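Laccase (Botrytis aclada, PDB 3SQR) oxidises phenolic substrates with copper ions while reducing dioxygen to water, and probably serves in lignin degradation and detoxification of lignin-derived products. Local coordinates at residues His463-His468 against Gly508-Ala513. Residues are numbered along the deposited sequence; the frame is centred on the assembly and turned at random.
With CU (copper (II) ion), chain E; CU (copper (II) ion), chain D.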
ATOM      1  N   HIS A 463      -5.047   7.712 -10.062  1.00 25.54           N
ATOM      2  CA  HIS A 463      -5.502   7.123  -8.806  1.00 24.99           C
ATOM      3  C   HIS A 463      -4.820   5.777  -8.591  1.00 23.43           C
ATOM      4  O   HIS A 463      -4.921   4.902  -9.448  1.00 23.35           O
ATOM      5  CB  HIS A 463      -7.023   6.891  -8.770  1.00 25.25           C
ATOM      6  CG  HIS A 463      -7.832   8.123  -9.018  1.00 26.68           C
ATOM      7  ND1 HIS A 463      -8.289   8.921  -7.999  1.00 22.05           N
ATOM      8  CD2 HIS A 463      -8.256   8.700 -10.175  1.00 26.64           C
ATOM      9  CE1 HIS A 463      -8.946   9.961  -8.509  1.00 26.04           C
ATOM     10  NE2 HIS A 463      -8.975   9.822  -9.824  1.00 24.39           N
ATOM     11  N   PRO A 464      -4.060   5.631  -7.484  1.00 22.68           N
ATOM     12  CA  PRO A 464      -3.402   4.337  -7.201  1.00 22.62           C
ATOM     13  C   PRO A 464      -4.422   3.306  -6.740  1.00 23.74           C
ATOM     14  O   PRO A 464      -4.973   3.394  -5.633  1.00 24.93           O
ATOM     15  CB  PRO A 464      -2.425   4.686  -6.093  1.00 22.31           C
ATOM     16  CG  PRO A 464      -3.121   5.867  -5.364  1.00 22.85           C
ATOM     17  CD  PRO A 464      -3.751   6.654  -6.463  1.00 22.09           C
ATOM     18  N   ILE A 465      -4.736   2.363  -7.614  1.00 23.24           N
ATOM     19  CA  ILE A 465      -5.861   1.470  -7.302  1.00 21.97           C
ATOM     20  C   ILE A 465      -5.241   0.205  -6.724  1.00 22.09           C
ATOM     21  O   ILE A 465      -4.331  -0.404  -7.337  1.00 22.14           O
ATOM     22  CB  ILE A 465      -6.621   1.087  -8.602  1.00 21.41           C
ATOM     23  CG1 ILE A 465      -7.193   2.351  -9.243  1.00 22.94           C
ATOM     24  CG2 ILE A 465      -7.678  -0.004  -8.313  1.00 22.95           C
ATOM     25  CD1 ILE A 465      -8.195   3.078  -8.357  1.00 26.18           C
ATOM     26  N   HIS A 466      -5.719  -0.161  -5.544  1.00 23.11           N
ATOM     27  CA  HIS A 466      -5.263  -1.328  -4.831  1.00 22.96           C
ATOM     28  C   HIS A 466      -6.387  -2.357  -4.838  1.00 22.20           C
ATOM     29  O   HIS A 466      -7.530  -2.029  -4.480  1.00 21.60           O
ATOM     30  CB  HIS A 466      -4.971  -0.939  -3.384  1.00 25.08           C
ATOM     31  CG  HIS A 466      -4.633  -2.110  -2.516  1.00 26.19           C
ATOM     32  ND1 HIS A 466      -4.944  -2.174  -1.165  1.00 29.16           N
ATOM     33  CD2 HIS A 466      -3.924  -3.217  -2.800  1.00 28.92           C
ATOM     34  CE1 HIS A 466      -4.515  -3.327  -0.699  1.00 26.42           C
ATOM     35  NE2 HIS A 466      -3.891  -3.969  -1.669  1.00 30.42           N
ATOM     36  N   LEU A 467      -6.051  -3.581  -5.211  1.00 21.88           N
ATOM     37  CA  LEU A 467      -6.969  -4.720  -5.129  1.00 20.87           C
ATOM     38  C   LEU A 467      -6.529  -5.656  -4.018  1.00 21.47           C
ATOM     39  O   LEU A 467      -5.407  -6.068  -3.979  1.00 22.24           O
ATOM     40  CB  LEU A 467      -6.935  -5.528  -6.437  1.00 20.44           C
ATOM     41  CG  LEU A 467      -7.767  -6.849  -6.440  1.00 22.19           C
ATOM     42  CD1 LEU A 467      -9.235  -6.622  -6.167  1.00 20.87           C
ATOM     43  CD2 LEU A 467      -7.694  -7.580  -7.790  1.00 22.75           C
ATOM     44  N   HIS A 468      -7.439  -6.024  -3.121  1.00 21.13           N
ATOM     45  CA  HIS A 468      -7.158  -6.946  -2.049  1.00 20.39           C
ATOM     46  C   HIS A 468      -7.337  -8.399  -2.555  1.00 20.76           C
ATOM     47  O   HIS A 468      -8.087  -8.651  -3.507  1.00 21.50           O
ATOM     48  CB  HIS A 468      -8.133  -6.662  -0.893  1.00 20.85           C
ATOM     49  CG  HIS A 468      -7.846  -5.423  -0.147  1.00 19.19           C
ATOM     50  ND1 HIS A 468      -7.687  -5.408   1.226  1.00 20.10           N
ATOM     51  CD2 HIS A 468      -7.682  -4.148  -0.556  1.00 19.59           C
ATOM     52  CE1 HIS A 468      -7.393  -4.180   1.606  1.00 20.70           C
ATOM     53  NE2 HIS A 468      -7.410  -3.400   0.556  1.00 21.37           N
ATOM     54  N   GLY A 508      -8.319   8.327 -18.083  1.00 23.98           N
ATOM     55  CA  GLY A 508      -8.133   7.109 -18.838  1.00 24.55           C
ATOM     56  C   GLY A 508      -8.787   5.920 -18.205  1.00 23.51           C
ATOM     57  O   GLY A 508      -9.819   6.040 -17.563  1.00 25.52           O
ATOM     58  N   TYR A 509      -8.231   4.752 -18.471  1.00 24.65           N
ATOM     59  CA  TYR A 509      -8.749   3.533 -17.841  1.00 25.69           C
ATOM     60  C   TYR A 509      -7.634   2.561 -17.491  1.00 25.01           C
ATOM     61  O   TYR A 509      -6.545   2.553 -18.035  1.00 26.10           O
ATOM     62  CB  TYR A 509      -9.825   2.891 -18.737  1.00 26.01           C
ATOM     63  CG  TYR A 509      -9.284   2.376 -20.025  1.00 26.91           C
ATOM     64  CD1 TYR A 509      -9.229   3.174 -21.162  1.00 29.56           C
ATOM     65  CD2 TYR A 509      -8.870   1.036 -20.139  1.00 28.05           C
ATOM     66  CE1 TYR A 509      -8.723   2.681 -22.341  1.00 29.90           C
ATOM     67  CE2 TYR A 509      -8.370   0.550 -21.303  1.00 31.04           C
ATOM     68  CZ  TYR A 509      -8.305   1.373 -22.406  1.00 31.97           C
ATOM     69  OH  TYR A 509      -7.825   0.821 -23.571  1.00 31.04           O
ATOM     70  N   LEU A 510      -7.951   1.728 -16.516  1.00 26.17           N
ATOM     71  CA  LEU A 510      -7.096   0.684 -16.077  1.00 24.04           C
ATOM     72  C   LEU A 510      -7.895  -0.603 -16.195  1.00 23.16           C
ATOM     73  O   LEU A 510      -9.000  -0.686 -15.671  1.00 23.86           O
ATOM     74  CB  LEU A 510      -6.712   0.960 -14.635  1.00 23.24           C
ATOM     75  CG  LEU A 510      -5.974  -0.157 -13.924  1.00 23.25           C
ATOM     76  CD1 LEU A 510      -4.545  -0.377 -14.540  1.00 23.03           C
ATOM     77  CD2 LEU A 510      -5.916   0.092 -12.399  1.00 23.37           C
ATOM     78  N   ALA A 511      -7.316  -1.552 -16.924  1.00 24.44           N
ATOM     79  CA  ALA A 511      -7.928  -2.854 -17.097  1.00 24.66           C
ATOM     80  C   ALA A 511      -7.008  -3.840 -16.396  1.00 23.40           C
ATOM     81  O   ALA A 511      -5.871  -4.040 -16.803  1.00 24.72           O
ATOM     82  CB  ALA A 511      -8.080  -3.187 -18.615  1.00 23.60           C
ATOM     83  N   ILE A 512      -7.534  -4.428 -15.322  1.00 24.76           N
ATOM     84  CA  ILE A 512      -6.796  -5.372 -14.494  1.00 24.70           C
ATOM     85  C   ILE A 512      -7.504  -6.700 -14.496  1.00 24.47           C
ATOM     86  O   ILE A 512      -8.701  -6.767 -14.297  1.00 28.71           O
ATOM     87  CB  ILE A 512      -6.609  -4.843 -13.032  1.00 25.08           C
ATOM     88  CG1 ILE A 512      -7.913  -4.506 -12.366  1.00 26.87           C
ATOM     89  CG2 ILE A 512      -5.611  -3.671 -12.989  1.00 26.97           C
ATOM     90  CD1 ILE A 512      -7.775  -4.335 -10.844  1.00 28.58           C
ATOM     91  N   ALA A 513      -6.752  -7.746 -14.715  1.00 25.74           N
ATOM     92  CA  ALA A 513      -7.260  -9.107 -14.716  1.00 24.96           C
ATOM     93  C   ALA A 513      -6.817  -9.842 -13.461  1.00 25.05           C
ATOM     94  O   ALA A 513      -5.697  -9.663 -12.975  1.00 22.50           O
ATOM     95  CB  ALA A 513      -6.717  -9.847 -15.960  1.00 24.11           C
TER
HETATM   96 CU    CU E 545      -6.860  -1.487   0.723  0.80 27.37          CU
HETATM   97 CU    CU D 544      -7.965   8.652  -6.033  1.00 25.39          CU
HETATM   98  O   HOH W   1      -5.055  -0.707   1.427  1.00 31.17           O
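Ile465 and Leu510 meet through aliphatic carbon alone: the CD2 methyl of Leu510 rests against CB of Ile465 at 4.0 Å and against its CG1 at nearly the same distance, the two side chains lying alongside one another and pointing opposite ways. In Leu510, chi1 of 171° carries CG beside the carbonyl carbon, and chi2 of 67° then sets where CD2 lies. Two residues on, Leu467 CD2 and Ile512 CD1 make a looser methyl contact at 4.5 Å. Branched aliphatic residues suit both places, since they fill a buried layer without bringing polar groups into it. The backbones run in the same direction. They belong to the two facing sheets of a cupredoxin-like beta-sandwich, so CA atoms of Ile465 and Leu510 stand 8.9 Å apart and side chains alone make the contact. Leu524 touches both Ile465 and Ile512, and Phe472 packs on Leu467 and Ile512. Strand alternation turns Pro464 and His466 away from this interior. His468 NE2 binds a copper at 2.0 Å, alongside His170 and His525; His466 ND1 hydrogen-bonds to a water on that copper and lies a long 2.8 Å from the ion. At the strand's start, His463 ND1 joins Cys526 and His531 on the type 1 copper.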